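Local coordinates for protein C alpha-dehydrogenase (Sphingobium sp. SYK-6, PDB 4YAC) that binds NADH and, as a short-chain dehydrogenase of the lignin beta-aryl ether cleavage pathway, probably oxidises the C-alpha alcohol of lignin-derived substrates, at residues 232-237 / 250-255; 20-25 / 138-143; 98-103 / 154-159; 94-99 / 105-110. All coordinates share one frame; numbering follows the deposited sequence.

Contact 1: 232-237 / 250-255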
# COMPACT_ATOMS: atom_id res chain seq x y z
N VAL A 232 1.11 12.08 23.96
CA VAL A 232 0.52 13.40 24.06
C VAL A 232 1.24 14.35 23.10
O VAL A 232 0.60 15.14 22.41
CB VAL A 232 0.56 13.93 25.51
CG1 VAL A 232 0.34 15.44 25.55
CG2 VAL A 232 -0.48 13.22 26.35
N ASP A 233 2.57 14.25 23.05
CA ASP A 233 3.35 15.08 22.13
C ASP A 233 2.94 14.82 20.68
O ASP A 233 2.72 15.76 19.91
CB ASP A 233 4.85 14.82 22.29
CG ASP A 233 5.41 15.39 23.59
OD1 ASP A 233 4.71 16.19 24.24
OD2 ASP A 233 6.55 15.04 23.94
N LEU A 234 2.82 13.55 20.31
CA LEU A 234 2.39 13.21 18.95
C LEU A 234 0.95 13.64 18.73
O LEU A 234 0.55 13.95 17.61
CB LEU A 234 2.53 11.70 18.69
CG LEU A 234 3.40 11.18 17.53
CD1 LEU A 234 2.79 9.90 16.98
CD2 LEU A 234 3.62 12.17 16.39
N GLY A 235 0.17 13.65 19.80
CA GLY A 235 -1.20 14.12 19.73
C GLY A 235 -1.26 15.59 19.35
O GLY A 235 -2.15 16.01 18.61
N ARG A 236 -0.30 16.37 19.84
CA ARG A 236 -0.25 17.79 19.52
C ARG A 236 0.19 18.03 18.09
O ARG A 236 -0.25 18.98 17.45
CB ARG A 236 0.67 18.51 20.51
CG ARG A 236 0.07 18.60 21.89
CD ARG A 236 1.04 19.15 22.92
NE ARG A 236 0.34 19.37 24.19
CZ ARG A 236 0.82 19.07 25.39
NH1 ARG A 236 2.02 18.52 25.53
NH2 ARG A 236 0.09 19.32 26.46
N VAL A 237 1.07 17.16 17.58
CA VAL A 237 1.46 17.22 16.17
C VAL A 237 0.22 17.02 15.31
O VAL A 237 0.03 17.70 14.30
CB VAL A 237 2.52 16.15 15.83
CG1 VAL A 237 2.79 16.10 14.32
CG2 VAL A 237 3.81 16.42 16.58
N LEU A 250 4.69 13.90 8.80
CA LEU A 250 5.90 13.09 8.91
C LEU A 250 6.94 13.87 9.71
O LEU A 250 7.88 14.41 9.15
CB LEU A 250 6.45 12.74 7.52
CG LEU A 250 5.45 12.38 6.43
CD1 LEU A 250 6.10 12.51 5.06
CD2 LEU A 250 4.91 10.98 6.63
N PRO A 251 6.77 13.93 11.04
CA PRO A 251 7.59 14.88 11.81
C PRO A 251 9.01 14.38 12.11
O PRO A 251 9.48 14.51 13.25
CB PRO A 251 6.77 15.06 13.09
CG PRO A 251 6.07 13.77 13.27
CD PRO A 251 5.80 13.22 11.89
N TYR A 252 9.69 13.85 11.10
CA TYR A 252 11.04 13.32 11.27
C TYR A 252 11.96 13.72 10.12
O TYR A 252 12.10 12.99 9.14
CB TYR A 252 11.00 11.79 11.39
CG TYR A 252 9.92 11.32 12.34
CD1 TYR A 252 10.00 11.60 13.69
CD2 TYR A 252 8.83 10.61 11.87
CE1 TYR A 252 9.02 11.18 14.56
CE2 TYR A 252 7.84 10.19 12.73
CZ TYR A 252 7.94 10.47 14.08
OH TYR A 252 6.97 10.05 14.95
N PRO A 253 12.60 14.90 10.23
CA PRO A 253 13.51 15.37 9.18
C PRO A 253 14.70 14.43 8.96
O PRO A 253 15.37 14.54 7.93
CB PRO A 253 13.98 16.74 9.69
CG PRO A 253 13.01 17.13 10.75
CD PRO A 253 12.48 15.87 11.34
N GLU A 254 14.95 13.53 9.90
CA GLU A 254 16.02 12.55 9.78
C GLU A 254 15.89 11.70 8.54
O GLU A 254 16.86 11.44 7.83
CB GLU A 254 16.05 11.62 10.99
CG GLU A 254 16.07 12.29 12.32
CD GLU A 254 14.69 12.46 12.92
OE1 GLU A 254 13.86 13.16 12.32
OE2 GLU A 254 14.45 11.88 14.00
N PHE A 255 14.67 11.24 8.30
CA PHE A 255 14.40 10.25 7.26
C PHE A 255 14.51 10.84 5.86
O PHE A 255 14.37 10.12 4.87
CB PHE A 255 13.00 9.65 7.48
CG PHE A 255 12.86 8.89 8.78
CD1 PHE A 255 13.91 8.13 9.27
CD2 PHE A 255 11.69 8.96 9.52
CE1 PHE A 255 13.79 7.43 10.46
CE2 PHE A 255 11.56 8.26 10.71
CZ PHE A 255 12.61 7.50 11.18
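Val237 and Leu234 pack on Pro251, which is the centre of an inverse gamma turn just after the last strand of the Rossmann-fold sheet. The two helix residues are three apart, so they look out from one side of helix 231-243 and both reach Pro251. CG1 of Val237 lies 4.2 Å from CG of Pro251. Its place anti to the backbone N (chi1 173°) brings this methyl to the proline, and the two side chains approach each other at a slant. CD2 of Leu234 reaches the same CG of Pro251 at 4.3 Å. It also stands 4.2 Å from OH of Tyr252, where a methyl meets a phenol oxygen without a bond. Leu234 gets there with a chi1 of -122°, far from a staggered value.

The turn sets the position of the proline. N of Tyr252 makes a weak hydrogen bond to O of Leu250, which folds the chain tightly round Pro251. CG of Pro251 then also sits over the rim of one face of the Tyr252 ring. The phenol OH makes a weak hydrogen bond with N of Gly188, and Tyr273 of the second subunit packs on both Val237 and Pro251. The side chain of Leu234 is also close to that of Val18 of the NADH site, though about 9 Å from the NADH itself. On another side of the helix, Arg236 pairs through NE with Glu29 in a salt bridge and, at a long 3.8 Å, through NH1 with OD1 of Asp233. CG1 of Val232 lies 3.5 Å above the guanidinium plane.

Contact 2: 20-25 / 138-143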
# COMPACT_ATOMS: atom_id res chain seq x y z
N LEU A 20 -4.96 7.02 22.34
CA LEU A 20 -5.33 7.65 23.61
C LEU A 20 -4.68 9.02 23.72
O LEU A 20 -5.29 9.97 24.20
CB LEU A 20 -4.94 6.77 24.79
CG LEU A 20 -5.13 7.36 26.19
CD1 LEU A 20 -6.56 7.82 26.40
CD2 LEU A 20 -4.73 6.35 27.25
N GLY A 21 -3.43 9.12 23.26
CA GLY A 21 -2.73 10.39 23.22
C GLY A 21 -3.47 11.40 22.36
O GLY A 21 -3.57 12.57 22.71
N GLN A 22 -4.00 10.93 21.23
CA GLN A 22 -4.78 11.80 20.36
C GLN A 22 -6.07 12.23 21.07
O GLN A 22 -6.41 13.41 21.07
CB GLN A 22 -5.10 11.08 19.04
CG GLN A 22 -3.85 10.85 18.19
CD GLN A 22 -4.10 10.02 16.95
OE1 GLN A 22 -5.21 9.54 16.71
NE2 GLN A 22 -3.06 9.84 16.14
N ALA A 23 -6.75 11.27 21.69
CA ALA A 23 -7.99 11.56 22.41
C ALA A 23 -7.79 12.60 23.51
O ALA A 23 -8.60 13.52 23.66
CB ALA A 23 -8.55 10.27 23.00
N LYS A 24 -6.72 12.45 24.28
CA LYS A 24 -6.44 13.37 25.39
C LYS A 24 -6.29 14.80 24.90
O LYS A 24 -6.88 15.73 25.45
CB LYS A 24 -5.17 12.95 26.13
CG LYS A 24 -5.33 11.74 27.03
CD LYS A 24 -4.03 11.45 27.77
CE LYS A 24 -4.14 10.22 28.65
NZ LYS A 24 -2.85 9.90 29.34
N VAL A 25 -5.48 14.97 23.86
CA VAL A 25 -5.20 16.30 23.31
C VAL A 25 -6.46 16.91 22.71
O VAL A 25 -6.71 18.10 22.88
CB VAL A 25 -4.09 16.24 22.24
CG1 VAL A 25 -3.93 17.58 21.53
CG2 VAL A 25 -2.76 15.83 22.88
N HIS A 138 -13.10 16.19 8.64
CA HIS A 138 -11.69 15.86 8.53
C HIS A 138 -11.46 14.39 8.81
O HIS A 138 -12.12 13.81 9.67
CB HIS A 138 -10.87 16.72 9.49
CG HIS A 138 -9.42 16.80 9.13
ND1 HIS A 138 -8.89 17.82 8.36
CD2 HIS A 138 -8.38 15.98 9.43
CE1 HIS A 138 -7.59 17.62 8.21
NE2 HIS A 138 -7.26 16.51 8.84
N ILE A 139 -10.55 13.79 8.05
CA ILE A 139 -10.22 12.38 8.21
C ILE A 139 -8.73 12.22 8.43
O ILE A 139 -7.92 12.64 7.61
CB ILE A 139 -10.66 11.56 6.98
CG1 ILE A 139 -12.17 11.67 6.78
CG2 ILE A 139 -10.27 10.09 7.16
CD1 ILE A 139 -12.65 11.20 5.42
N LEU A 140 -8.38 11.62 9.56
CA LEU A 140 -7.00 11.27 9.87
C LEU A 140 -6.83 9.78 9.74
O LEU A 140 -7.64 9.00 10.25
CB LEU A 140 -6.61 11.71 11.29
CG LEU A 140 -5.29 11.16 11.85
CD1 LEU A 140 -4.08 11.80 11.18
CD2 LEU A 140 -5.23 11.34 13.37
N ILE A 141 -5.76 9.38 9.05
CA ILE A 141 -5.33 8.00 9.01
C ILE A 141 -3.94 7.95 9.62
O ILE A 141 -3.04 8.68 9.19
CB ILE A 141 -5.32 7.43 7.57
CG1 ILE A 141 -6.76 7.20 7.10
CG2 ILE A 141 -4.55 6.11 7.51
CD1 ILE A 141 -6.89 6.92 5.62
N THR A 142 -3.78 7.11 10.64
CA THR A 142 -2.47 6.88 11.25
C THR A 142 -1.88 5.62 10.67
O THR A 142 -2.34 4.51 10.95
CB THR A 142 -2.56 6.76 12.78
OG1 THR A 142 -3.21 7.92 13.32
CG2 THR A 142 -1.18 6.62 13.40
N ALA A 143 -0.87 5.79 9.83
CA ALA A 143 -0.15 4.67 9.24
C ALA A 143 1.13 4.44 10.02
O ALA A 143 1.08 4.07 11.19
CB ALA A 143 0.13 4.94 7.77
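The contact belongs to the Rossmann fold, where helix 17-28 lies against one side of the parallel sheet, and Gln22 reaches from that helix to Leu140 and Thr142 of strand 137-142. The backbones stay well apart, with CA of Gln22 10.6 Å from CA of Thr142. One extended side chain spans the gap. CG of Gln22 is anti to its carbonyl carbon (chi1 -68°) and the chain runs straight on from there (chi2 174°), which carries the amide down to the sheet.

Leu140 comes from the opposite direction. Its CD2 sits off one face of the amide, displaced past the outer end, 3.8 Å from both OE1 and NE2 of Gln22. Thr142, two residues further along the same face of the strand, slides past the amide. Its OG1 is 3.4 Å from NE2 of Gln22.

The firm polar partner of both residues is Thr91, which follows strand 87-90. Its OG1 is hydrogen-bonded to OE1 of Gln22 and also to OG1 of Thr142. Thr91 is part of the Asn-Thr-Ala-Gly sequence that corresponds to the Asn-Asn-Ala-Gly motif of the SDR family. Val238 of helix 231-243 packs on both Gln22 and Leu140, while Ile141 turns to the other side of the strand and meets helix 155-174.

All three touching residues are buried. The amide meets a methyl on one face and has hydroxyls near its polar atoms. The bond to Thr91 ties down its OE1 end and limits its rotation. OE1 of Gln22 and OG1 of Thr142 are thus both satisfied by one hydroxyl inside a largely apolar layer between helix and sheet.

Contact 3: 98-103 / 154-159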
# COMPACT_ATOMS: atom_id res chain seq x y z
N GLY A 98 7.94 -11.12 12.12
CA GLY A 98 8.57 -12.42 11.96
C GLY A 98 8.99 -12.62 10.52
O GLY A 98 8.57 -11.87 9.64
N PRO A 99 9.84 -13.63 10.27
CA PRO A 99 10.25 -13.93 8.89
C PRO A 99 9.03 -14.14 8.02
O PRO A 99 8.11 -14.84 8.44
CB PRO A 99 11.05 -15.22 9.02
CG PRO A 99 11.44 -15.30 10.46
CD PRO A 99 10.37 -14.61 11.23
N ILE A 100 9.00 -13.55 6.83
CA ILE A 100 7.79 -13.61 6.02
C ILE A 100 7.47 -15.04 5.61
O ILE A 100 6.30 -15.39 5.43
CB ILE A 100 7.90 -12.72 4.75
CG1 ILE A 100 6.57 -12.66 4.00
CG2 ILE A 100 8.99 -13.24 3.82
CD1 ILE A 100 5.39 -12.19 4.83
N GLU A 101 8.49 -15.89 5.50
CA GLU A 101 8.27 -17.26 5.06
C GLU A 101 7.64 -18.12 6.16
O GLU A 101 7.19 -19.24 5.89
CB GLU A 101 9.58 -17.90 4.58
CG GLU A 101 10.61 -18.20 5.67
CD GLU A 101 11.60 -17.07 5.89
OE1 GLU A 101 11.34 -15.94 5.43
OE2 GLU A 101 12.65 -17.32 6.53
N LYS A 102 7.62 -17.61 7.39
CA LYS A 102 7.00 -18.32 8.52
C LYS A 102 5.63 -17.75 8.89
O LYS A 102 4.99 -18.24 9.81
CB LYS A 102 7.91 -18.28 9.75
CG LYS A 102 9.26 -18.99 9.59
CD LYS A 102 9.11 -20.42 9.08
CE LYS A 102 10.46 -21.10 8.97
NZ LYS A 102 10.40 -22.33 8.12
N ALA A 103 5.19 -16.73 8.16
CA ALA A 103 3.89 -16.13 8.43
C ALA A 103 2.77 -17.12 8.11
O ALA A 103 2.86 -17.87 7.14
CB ALA A 103 3.71 -14.85 7.62
N THR A 154 9.07 -7.25 9.01
CA THR A 154 7.87 -6.41 9.07
C THR A 154 7.00 -6.53 7.82
O THR A 154 6.24 -5.62 7.49
CB THR A 154 8.22 -4.91 9.25
OG1 THR A 154 8.82 -4.40 8.05
CG2 THR A 154 9.16 -4.70 10.43
N GLY A 155 7.10 -7.66 7.13
CA GLY A 155 6.42 -7.86 5.85
C GLY A 155 4.92 -7.63 5.86
O GLY A 155 4.40 -6.89 5.03
N ILE A 156 4.22 -8.28 6.78
CA ILE A 156 2.77 -8.12 6.88
C ILE A 156 2.44 -6.68 7.27
O ILE A 156 1.65 -6.02 6.60
CB ILE A 156 2.15 -9.09 7.90
CG1 ILE A 156 2.37 -10.54 7.44
CG2 ILE A 156 0.66 -8.82 8.05
CD1 ILE A 156 1.86 -11.59 8.41
N TYR A 157 3.05 -6.21 8.36
CA TYR A 157 2.81 -4.86 8.86
C TYR A 157 3.02 -3.81 7.77
O TYR A 157 2.18 -2.92 7.58
CB TYR A 157 3.74 -4.59 10.05
CG TYR A 157 3.54 -3.25 10.71
CD1 TYR A 157 2.44 -3.01 11.52
CD2 TYR A 157 4.47 -2.23 10.55
CE1 TYR A 157 2.26 -1.79 12.14
CE2 TYR A 157 4.30 -1.00 11.17
CZ TYR A 157 3.19 -0.79 11.96
OH TYR A 157 3.02 0.43 12.58
N CYS A 158 4.13 -3.92 7.04
CA CYS A 158 4.46 -2.99 5.97
C CYS A 158 3.41 -3.00 4.88
O CYS A 158 2.99 -1.95 4.39
CB CYS A 158 5.84 -3.35 5.40
SG CYS A 158 6.35 -2.41 3.94
N THR A 159 2.96 -4.20 4.50
CA THR A 159 1.92 -4.33 3.49
C THR A 159 0.67 -3.55 3.91
O THR A 159 0.10 -2.82 3.11
CB THR A 159 1.56 -5.80 3.23
OG1 THR A 159 2.73 -6.50 2.78
CG2 THR A 159 0.50 -5.91 2.15
O HOH W 1 8.34 -10.28 7.38
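Ile156, in the first turn of helix 155-174, points its longer branch at two side chains of the short 3-10 segment 100-102 and the residue after it. CG1 of Ile156 is anti to the carbonyl carbon (chi1 -63°), and CD1 extends the branch (chi2 177°). The tip, CD1, meets CB of Ala103 at 3.8 Å. Further back on the same branch, CG1 is 4.3 Å from CD1 of Ile100. The two isoleucines thus meet end to side, and Ala103 closes on the tip.

The backbones come close at Gly155, whose CA is 5.9 Å from CA of Ile100. Gly155 has no side chain, which leaves room for CD1 of Ile100 beside the helix start. A water completes the join. It donates to O of Gly98 at 2.8 Å and accepts from N of Gly155 at 2.9 Å, so the amide at the helix start is satisfied through the water. O of Gly155 is gripped twice. OG1 of Thr159 donates to it at 2.8 Å, tilted 27° from the carbonyl plane, and N of Thr159 arrives from the opposite face at 3.1 Å.

Tyr157, which follows Ile156, begins a Tyr-x-x-x-Lys sequence that matches the active-site signature of the SDR family. The contact therefore ties the loop after strand 87-90 to the start of what is probably the catalytic helix. The second subunit adds Glu174, bonded to N of Ile100, and Met175, packed on its side chain. Trp108 lies against Ile156 and Thr159, so the contact sits where helix 105-133, helix 155-174 and the loop after strand 87-90 come together.

Contact 4: 94-99 / 105-110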
# COMPACT_ATOMS: atom_id res chain seq x y z
N VAL A 94 -2.52 -2.97 14.87
CA VAL A 94 -1.82 -4.06 15.53
C VAL A 94 -0.58 -4.44 14.75
O VAL A 94 -0.43 -4.05 13.59
CB VAL A 94 -2.71 -5.30 15.70
CG1 VAL A 94 -3.95 -4.96 16.52
CG2 VAL A 94 -3.11 -5.86 14.33
N SER A 95 0.30 -5.21 15.37
CA SER A 95 1.50 -5.67 14.69
C SER A 95 2.07 -6.93 15.32
O SER A 95 2.05 -7.10 16.53
CB SER A 95 2.57 -4.58 14.68
OG SER A 95 2.94 -4.23 16.00
N GLN A 96 2.56 -7.82 14.46
CA GLN A 96 3.34 -8.97 14.88
C GLN A 96 4.37 -9.23 13.79
O GLN A 96 4.02 -9.39 12.62
CB GLN A 96 2.45 -10.19 15.11
CG GLN A 96 3.11 -11.28 15.95
CD GLN A 96 2.11 -12.05 16.79
OE1 GLN A 96 2.07 -11.92 18.01
NE2 GLN A 96 1.30 -12.87 16.13
N PHE A 97 5.63 -9.23 14.19
CA PHE A 97 6.75 -9.35 13.26
C PHE A 97 7.31 -10.77 13.23
O PHE A 97 7.16 -11.52 14.20
CB PHE A 97 7.85 -8.35 13.64
CG PHE A 97 7.36 -6.94 13.76
CD1 PHE A 97 6.53 -6.39 12.79
CD2 PHE A 97 7.73 -6.16 14.84
CE1 PHE A 97 6.09 -5.09 12.90
CE2 PHE A 97 7.28 -4.86 14.96
CZ PHE A 97 6.46 -4.32 13.98
N GLY A 98 7.94 -11.12 12.12
CA GLY A 98 8.57 -12.42 11.96
C GLY A 98 8.99 -12.62 10.52
O GLY A 98 8.57 -11.87 9.64
N PRO A 99 9.84 -13.63 10.27
CA PRO A 99 10.25 -13.93 8.89
C PRO A 99 9.03 -14.14 8.02
O PRO A 99 8.11 -14.84 8.44
CB PRO A 99 11.05 -15.22 9.02
CG PRO A 99 11.44 -15.30 10.46
CD PRO A 99 10.37 -14.61 11.23
N PHE A 105 -1.53 -17.77 7.47
CA PHE A 105 -2.65 -17.04 6.90
C PHE A 105 -3.42 -16.33 8.02
O PHE A 105 -3.97 -15.26 7.81
CB PHE A 105 -3.57 -17.96 6.10
CG PHE A 105 -3.05 -18.29 4.72
CD1 PHE A 105 -2.76 -17.29 3.82
CD2 PHE A 105 -2.87 -19.61 4.34
CE1 PHE A 105 -2.29 -17.59 2.55
CE2 PHE A 105 -2.40 -19.91 3.07
CZ PHE A 105 -2.11 -18.90 2.18
N ASP A 106 -3.44 -16.92 9.22
CA ASP A 106 -4.10 -16.27 10.35
C ASP A 106 -3.34 -14.98 10.71
O ASP A 106 -3.97 -13.98 11.08
CB ASP A 106 -4.19 -17.20 11.57
CG ASP A 106 -5.19 -18.33 11.38
OD1 ASP A 106 -5.97 -18.30 10.40
OD2 ASP A 106 -5.21 -19.26 12.22
N ASP A 107 -2.01 -15.01 10.61
CA ASP A 107 -1.20 -13.82 10.87
C ASP A 107 -1.57 -12.71 9.90
O ASP A 107 -1.75 -11.56 10.29
CB ASP A 107 0.31 -14.12 10.74
CG ASP A 107 0.83 -15.05 11.83
OD1 ASP A 107 0.23 -15.08 12.93
OD2 ASP A 107 1.86 -15.72 11.58
N TRP A 108 -1.66 -13.07 8.62
CA TRP A 108 -2.03 -12.12 7.57
C TRP A 108 -3.42 -11.54 7.81
O TRP A 108 -3.61 -10.32 7.80
CB TRP A 108 -1.99 -12.80 6.20
CG TRP A 108 -0.65 -12.76 5.53
CD1 TRP A 108 0.23 -13.80 5.38
CD2 TRP A 108 -0.05 -11.64 4.88
NE1 TRP A 108 1.34 -13.38 4.69
CE2 TRP A 108 1.20 -12.06 4.37
CE3 TRP A 108 -0.43 -10.31 4.69
CZ2 TRP A 108 2.05 -11.20 3.69
CZ3 TRP A 108 0.42 -9.46 4.01
CH2 TRP A 108 1.65 -9.91 3.52
N ASP A 109 -4.40 -12.41 8.02
CA ASP A 109 -5.79 -11.99 8.12
C ASP A 109 -6.03 -11.06 9.31
O ASP A 109 -6.75 -10.07 9.19
CB ASP A 109 -6.72 -13.21 8.23
CG ASP A 109 -6.80 -14.00 6.93
OD1 ASP A 109 -6.45 -13.46 5.87
OD2 ASP A 109 -7.21 -15.17 6.99
N TRP A 110 -5.44 -11.38 10.46
CA TRP A 110 -5.61 -10.55 11.65
C TRP A 110 -5.10 -9.13 11.41
O TRP A 110 -5.83 -8.16 11.62
CB TRP A 110 -4.89 -11.18 12.84
CG TRP A 110 -4.79 -10.29 14.04
CD1 TRP A 110 -5.80 -9.55 14.61
CD2 TRP A 110 -3.63 -10.05 14.83
NE1 TRP A 110 -5.33 -8.87 15.70
CE2 TRP A 110 -4.00 -9.16 15.86
CE3 TRP A 110 -2.31 -10.50 14.78
CZ2 TRP A 110 -3.10 -8.71 16.82
CZ3 TRP A 110 -1.42 -10.06 15.73
CH2 TRP A 110 -1.81 -9.17 16.74
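Residues 94-96 run extended beside the first turns of helix 105-133 in the opposite sense, with Val94 facing Trp110 (CA atoms 8.5 Å apart) and Gln96 facing Asp107. The indole of Trp110 reaches across to both Val94 and Gln96. Its CG is anti to the backbone N (chi1 170°), and the ring extends from the helix to the loop.

Val94 approaches over one face. Its CG2 makes a CH-pi contact with the six-membered ring, 4.0 Å from the centroid and 25° off the normal. CB of Val94 is nearer still to a ring atom, 3.6 Å from CZ2 of Trp110. Gln96 meets the same ring differently. Its CB lies at the edge, near the ring plane, 3.9 Å from CZ3 of Trp110. The amide is turned 62° from the ring. NE2 of Gln96 stands 4.0 Å from OD1 of Asp107, with no hydrogen bond between them. Gln96 is poorly ordered, so the place of its amide should be read with care. The packing of Val94 on Trp110 is the firmer part of the contact.

Two hydrogen bonds outside the segments hold the loop in place. N of Val94 is bonded to OD1 of Asn115, and O of Gln96 to NE2 of Gln111, both from helix 105-133 just beyond Trp110. Val94 also packs on Val114 and touches the bound NADH. Trp110 thus backs a residue of the cofactor pocket. The arrangement belongs to the SDR Rossmann fold, in which the loop after the fourth strand lines the dinucleotide site.

Contact 2 links helix 17-28, early in the chain, to strand 137-142 in the central sheet. Contacts 4 and 3 start from the loop after strand 87-90, share Gly98 and Pro99, and have centres about 7 Å apart. Contact 4 joins this loop to helix 105-133, and contact 3 joins it to helix 155-174. Trp108 bridges them, packing on Ile100, Ile156 and Thr159. Contact 1 comes last in the chain, but its helix 231-243 returns to helix 17-28, where Val25 packs against it. Centres are about 13 Å apart for contacts 1 and 2, and about 26 Å for contacts 1 and 3. Contacts 1, 3 and 4 reach the second subunit, so the cofactor-side loop and the C-terminal part both meet it.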